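Local coordinates for protein AvrRpt2 (Erwinia amylovora, PDB 6HQZ) that is a C70-family papain-like cysteine protease of the fire blight bacterium, a type III effector that probably cleaves host proteins inside plant cells, at residues A[8-13]-A[120-125]; A[68-73]-A[147-152]. All coordinates share one frame; numbering follows the deposited sequence.

Interaction 1 (A[8-13]-A[120-125]); sequences VPYVSQ and IFHDPQ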
loop_
_atom_site.group_PDB
_atom_site.type_symbol
_atom_site.label_atom_id
_atom_site.label_comp_id
_atom_site.label_asym_id
_atom_site.label_seq_id
_atom_site.Cartn_x
_atom_site.Cartn_y
_atom_site.Cartn_z
ATOM N N VAL A 8 4.024 14.644 -2.075
ATOM C CA VAL A 8 5.268 14.860 -1.403
ATOM C C VAL A 8 5.884 16.173 -1.937
ATOM O O VAL A 8 6.050 16.336 -3.125
ATOM C CB VAL A 8 6.148 13.635 -1.609
ATOM C CG1 VAL A 8 7.397 13.805 -0.789
ATOM C CG2 VAL A 8 5.359 12.415 -1.126
ATOM N N PRO A 9 6.142 17.129 -1.041
ATOM C CA PRO A 9 6.745 18.375 -1.454
ATOM C C PRO A 9 8.183 18.157 -1.925
ATOM O O PRO A 9 8.871 17.196 -1.488
ATOM C CB PRO A 9 6.713 19.232 -0.190
ATOM C CG PRO A 9 6.595 18.285 0.958
ATOM C CD PRO A 9 5.932 17.046 0.428
ATOM N N TYR A 10 8.593 18.950 -2.893
ATOM C CA TYR A 10 9.935 18.767 -3.499
ATOM C C TYR A 10 10.854 19.779 -2.821
ATOM O O TYR A 10 10.514 20.955 -2.779
ATOM C CB TYR A 10 9.871 19.008 -5.014
ATOM C CG TYR A 10 11.252 18.942 -5.571
ATOM C CD1 TYR A 10 11.938 17.711 -5.617
ATOM C CD2 TYR A 10 11.940 20.096 -5.878
ATOM C CE1 TYR A 10 13.250 17.676 -6.090
ATOM C CE2 TYR A 10 13.249 20.048 -6.349
ATOM C CZ TYR A 10 13.884 18.842 -6.451
ATOM O OH TYR A 10 15.225 18.872 -6.874
ATOM N N VAL A 11 12.056 19.346 -2.379
ATOM C CA VAL A 11 13.044 20.235 -1.804
ATOM C C VAL A 11 14.377 19.890 -2.532
ATOM O O VAL A 11 14.687 18.698 -2.609
ATOM C CB VAL A 11 13.187 20.022 -0.264
ATOM C CG1 VAL A 11 14.264 20.917 0.320
ATOM C CG2 VAL A 11 11.824 20.241 0.446
ATOM N N SER A 12 15.040 20.901 -3.104
ATOM C CA SER A 12 16.353 20.735 -3.751
ATOM C C SER A 12 17.494 20.864 -2.747
ATOM O O SER A 12 17.372 21.537 -1.719
ATOM C CB SER A 12 16.525 21.762 -4.883
ATOM O OG SER A 12 16.475 23.103 -4.447
ATOM N N GLN A 13 18.624 20.206 -3.035
ATOM C CA GLN A 13 19.790 20.333 -2.164
ATOM C C GLN A 13 20.407 21.567 -2.734
ATOM O O GLN A 13 20.397 21.791 -3.955
ATOM C CB GLN A 13 20.730 19.116 -2.263
ATOM C CG GLN A 13 21.442 18.958 -3.580
ATOM C CD GLN A 13 22.253 17.630 -3.648
ATOM O OE1 GLN A 13 21.741 16.587 -4.059
ATOM N NE2 GLN A 13 23.461 17.676 -3.148
ATOM N N ILE A 120 9.184 6.146 -8.974
ATOM C CA ILE A 120 8.999 7.552 -9.111
ATOM C C ILE A 120 9.635 8.196 -7.883
ATOM O O ILE A 120 9.335 7.823 -6.773
ATOM C CB ILE A 120 7.502 7.950 -9.147
ATOM C CG1 ILE A 120 6.761 7.096 -10.205
ATOM C CG2 ILE A 120 7.381 9.394 -9.441
ATOM C CD1 ILE A 120 5.268 7.255 -10.203
ATOM N N PHE A 121 10.476 9.213 -8.102
ATOM C CA PHE A 121 11.244 9.751 -6.995
ATOM C C PHE A 121 11.601 11.194 -7.218
ATOM O O PHE A 121 11.734 11.668 -8.369
ATOM C CB PHE A 121 12.518 8.920 -6.754
ATOM C CG PHE A 121 13.525 8.989 -7.850
ATOM C CD1 PHE A 121 13.373 8.238 -9.034
ATOM C CD2 PHE A 121 14.651 9.805 -7.720
ATOM C CE1 PHE A 121 14.346 8.302 -10.041
ATOM C CE2 PHE A 121 15.640 9.858 -8.728
ATOM C CZ PHE A 121 15.485 9.153 -9.902
ATOM N N HIS A 122 11.727 11.896 -6.096
ATOM C CA HIS A 122 12.213 13.255 -6.031
ATOM C C HIS A 122 13.739 13.155 -5.840
ATOM O O HIS A 122 14.189 12.587 -4.866
ATOM C CB HIS A 122 11.697 14.010 -4.806
ATOM C CG HIS A 122 10.270 14.455 -4.921
ATOM N ND1 HIS A 122 9.602 14.490 -6.128
ATOM C CD2 HIS A 122 9.408 14.914 -3.991
ATOM C CE1 HIS A 122 8.365 14.915 -5.921
ATOM N NE2 HIS A 122 8.238 15.229 -4.641
ATOM N N ASP A 123 14.480 13.814 -6.714
ATOM C CA ASP A 123 15.956 13.845 -6.660
ATOM C C ASP A 123 16.367 15.273 -6.298
ATOM O O ASP A 123 16.156 16.216 -7.063
ATOM C CB ASP A 123 16.515 13.449 -8.002
ATOM C CG ASP A 123 18.049 13.287 -7.987
ATOM O OD1 ASP A 123 18.759 14.159 -7.490
ATOM O OD2 ASP A 123 18.534 12.336 -8.558
ATOM N N PRO A 124 16.941 15.462 -5.111
ATOM C CA PRO A 124 17.278 16.764 -4.669
ATOM C C PRO A 124 18.243 17.528 -5.600
ATOM O O PRO A 124 18.410 18.767 -5.458
ATOM C CB PRO A 124 17.960 16.523 -3.309
ATOM C CG PRO A 124 17.643 15.151 -2.904
ATOM C CD PRO A 124 17.188 14.418 -4.124
ATOM N N GLN A 125 18.907 16.823 -6.523
ATOM C CA GLN A 125 19.782 17.503 -7.434
ATOM C C GLN A 125 19.353 17.487 -8.863
ATOM O O GLN A 125 19.933 18.182 -9.634
ATOM C CB GLN A 125 21.213 16.973 -7.288
ATOM C CG GLN A 125 22.248 17.789 -7.989
ATOM C CD GLN A 125 22.095 19.326 -7.921
ATOM O OE1 GLN A 125 22.124 19.902 -6.831
ATOM N NE2 GLN A 125 22.033 20.003 -9.097
#
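The loop ahead of helix 19-27 in this papain-like protease is joined to the end of strand 118-123 and the turn after it, V8, Y10 and Q13 meeting H122 to Q125. The touching parts, 8-13 and 122-125, run in nearly the same direction, 11° apart. H122 is gripped at both ring nitrogens: NE2 donates to V8 O in the plane of the imidazole (2.9 Å), although it sits above the carbonyl plane of V8, while ND1 bonds to D129 N. That fixes the rotation of the ring and presents one face to Y10. The phenol comes edge-on over this face, CD1 lying 3.7 Å from CG of H122, in a T-shaped stack with planes at 87°. The chi1 of 175° keeps the Y10 ring beside its own carbonyl carbon, and at its far end OH donates to D123 O at 2.8 Å. Farther on, Q13 N gives a nearly straight bond to P124 O (2.8 Å), and the Q13 amide crosses Q125, OE1 coming 3.3 Å from CB of Q125. An Asx turn, Q125 N to D123 OD1, shapes the bend beyond the strand. Around this seam H122 and V11 touch M27 and P124 touches C24 of helix 19-27, whereas D123 and P124 reach S107 on the adjacent strand 104-113.

Interaction 2 (A[68-73]-A[147-152]); sequences AEVSLP and HAMLYS
A68 and E69 meet Y151 and L150 on the two faces of a short antiparallel ladder, and in quite different ways. On one face the methyl of A68 lies over the ring of Y151, its CB 3.6 Å from CZ and displaced toward the rim, a CH-pi contact. The phenol folds back across the ladder because its CG stands between backbone N and carbonyl carbon (chi1 66°), which also lays the ring over A68 O, CD2 being 3.2 Å from that oxygen. H90 of helix 80-90 stacks with the same ring. On the other face E69 CB rests against CD2 of L150 at 3.7 Å, and the extended remainder of the glutamate carries OE1 to CB of H147, 3.4 Å away. Carboxylate and imidazole planes are only 22° apart, and the two groups are joined through R55, which forms a salt bridge with E69 OE2 and a hydrogen bond with H147 ND1; H147 NE2 pairs with L43 O. Beyond the ladder the contact turns apolar. V70 sets CG2 against CB of M149, while L72 divides its branches, CD1 touching the methyl of A148 and CD2 approaching SD of M149 (4.0 Å). The backbone ties these pieces together: A68 and Y151 exchange two bonds, V70 N donates to M149 O at 3.0 Å, and a water links V70 O to M149 N where the chain leaves the ladder. This is an antiparallel edge pairing, in which the short outermost strand 67-69, following helix 49-65, docks on the C-terminal strand 149-152 of the papain-like domain's sheet.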
loop_
_atom_site.group_PDB
_atom_site.type_symbol
_atom_site.label_atom_id
_atom_site.label_comp_id
_atom_site.label_asym_id
_atom_site.label_seq_id
_atom_site.Cartn_x
_atom_site.Cartn_y
_atom_site.Cartn_z
ATOM N N ALA A 68 12.478 5.461 10.783
ATOM C CA ALA A 68 12.655 4.033 10.803
ATOM C C ALA A 68 13.035 3.501 9.431
ATOM O O ALA A 68 12.819 4.150 8.398
ATOM C CB ALA A 68 11.384 3.345 11.259
ATOM N N GLU A 69 13.574 2.291 9.456
ATOM C CA GLU A 69 14.093 1.659 8.244
ATOM C C GLU A 69 13.260 0.498 7.800
ATOM O O GLU A 69 12.645 -0.195 8.603
ATOM C CB GLU A 69 15.529 1.208 8.425
ATOM C CG GLU A 69 15.769 0.081 9.435
ATOM C CD GLU A 69 17.211 -0.006 9.927
ATOM O OE1 GLU A 69 18.059 0.906 9.671
ATOM O OE2 GLU A 69 17.525 -1.017 10.544
ATOM N N VAL A 70 13.264 0.296 6.517
ATOM C CA VAL A 70 12.578 -0.823 5.894
ATOM C C VAL A 70 13.464 -2.068 5.967
ATOM O O VAL A 70 14.631 -1.991 5.584
ATOM C CB VAL A 70 12.368 -0.504 4.408
ATOM C CG1 VAL A 70 11.752 -1.724 3.706
ATOM C CG2 VAL A 70 11.513 0.738 4.210
ATOM N N SER A 71 12.920 -3.207 6.405
ATOM C CA SER A 71 13.628 -4.469 6.410
ATOM C C SER A 71 13.865 -4.910 5.014
ATOM O O SER A 71 12.917 -5.148 4.254
ATOM C CB SER A 71 12.831 -5.577 7.090
ATOM O OG SER A 71 12.750 -5.259 8.435
ATOM N N LEU A 72 15.138 -4.997 4.665
ATOM C CA LEU A 72 15.539 -5.346 3.333
ATOM C C LEU A 72 15.404 -6.815 3.025
ATOM O O LEU A 72 15.831 -7.662 3.803
ATOM C CB LEU A 72 16.990 -4.911 3.094
ATOM C CG LEU A 72 17.173 -3.392 3.242
ATOM C CD1 LEU A 72 18.645 -3.052 3.006
ATOM C CD2 LEU A 72 16.317 -2.578 2.267
ATOM N N PRO A 73 14.904 -7.139 1.847
ATOM C CA PRO A 73 14.776 -8.560 1.510
ATOM C C PRO A 73 16.121 -9.254 1.229
ATOM O O PRO A 73 17.058 -8.663 0.660
ATOM C CB PRO A 73 13.932 -8.516 0.229
ATOM C CG PRO A 73 14.168 -7.175 -0.335
ATOM C CD PRO A 73 14.313 -6.277 0.815
ATOM N N HIS A 147 20.048 0.531 6.728
ATOM C CA HIS A 147 19.359 1.835 6.721
ATOM C C HIS A 147 19.269 2.418 5.341
ATOM O O HIS A 147 19.150 3.614 5.194
ATOM C CB HIS A 147 19.980 2.830 7.695
ATOM C CG HIS A 147 21.472 2.919 7.625
ATOM N ND1 HIS A 147 22.298 2.131 8.392
ATOM C CD2 HIS A 147 22.287 3.705 6.876
ATOM C CE1 HIS A 147 23.559 2.429 8.119
ATOM N NE2 HIS A 147 23.578 3.356 7.174
ATOM N N ALA A 148 19.298 1.548 4.340
ATOM C CA ALA A 148 19.224 1.909 2.951
ATOM C C ALA A 148 17.961 2.728 2.625
ATOM O O ALA A 148 18.030 3.602 1.751
ATOM C CB ALA A 148 19.333 0.671 2.078
ATOM N N MET A 149 16.841 2.452 3.327
ATOM C CA MET A 149 15.532 3.017 2.995
ATOM C C MET A 149 14.915 3.437 4.313
ATOM O O MET A 149 14.646 2.562 5.162
ATOM C CB MET A 149 14.680 1.919 2.347
ATOM C CG MET A 149 15.078 1.631 0.864
ATOM S SD MET A 149 14.218 0.179 0.296
ATOM C CE MET A 149 12.588 0.786 0.139
ATOM N N LEU A 150 14.757 4.754 4.506
ATOM C CA LEU A 150 14.249 5.319 5.715
ATOM C C LEU A 150 12.893 5.971 5.488
ATOM O O LEU A 150 12.613 6.541 4.422
ATOM C CB LEU A 150 15.197 6.348 6.316
ATOM C CG LEU A 150 16.524 5.838 6.862
ATOM C CD1 LEU A 150 17.350 7.006 7.388
ATOM C CD2 LEU A 150 16.366 4.818 7.986
ATOM N N TYR A 151 12.069 5.905 6.531
ATOM C CA TYR A 151 10.741 6.531 6.478
ATOM C C TYR A 151 10.399 7.204 7.778
ATOM O O TYR A 151 11.069 6.943 8.813
ATOM C CB TYR A 151 9.683 5.498 6.062
ATOM C CG TYR A 151 9.442 4.356 7.049
ATOM C CD1 TYR A 151 8.490 4.476 8.083
ATOM C CD2 TYR A 151 10.128 3.133 6.911
ATOM C CE1 TYR A 151 8.277 3.425 8.980
ATOM C CE2 TYR A 151 9.907 2.086 7.781
ATOM C CZ TYR A 151 9.006 2.246 8.809
ATOM O OH TYR A 151 8.836 1.194 9.604
ATOM N N SER A 152 9.322 8.019 7.733
ATOM C CA SER A 152 8.851 8.777 8.873
ATOM C C SER A 152 7.957 7.939 9.773
ATOM O O SER A 152 7.031 7.319 9.309
ATOM C CB SER A 152 8.001 10.011 8.478
ATOM O OG SER A 152 7.748 10.794 9.660
HETATM O O HOH W 1 16.417 -0.070 4.669
#

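Overall arrangement
Interactions 1 and 2 lie on opposite sides of the chain's centre, their centres 18 Å apart and their nearest atoms about 10 Å apart, without touching. Both reach the same antiparallel sheet: residues 120-123 lie on strand 118-123, 68-69 on the outermost strand 67-69, and 149-152 form the C-terminal strand, with strands 93-98 and 104-113 lying between 149-152 and 118-123. Along the chain the segments alternate, 8-13, 68-73, 120-125 and 147-152, so neither contact is contained within the other. The first joins the loop before helix 19-27 to the sheet, the second joins the helical first half to the C-terminal strand, and together they interlock the two halves of the sequence in one papain-like domain.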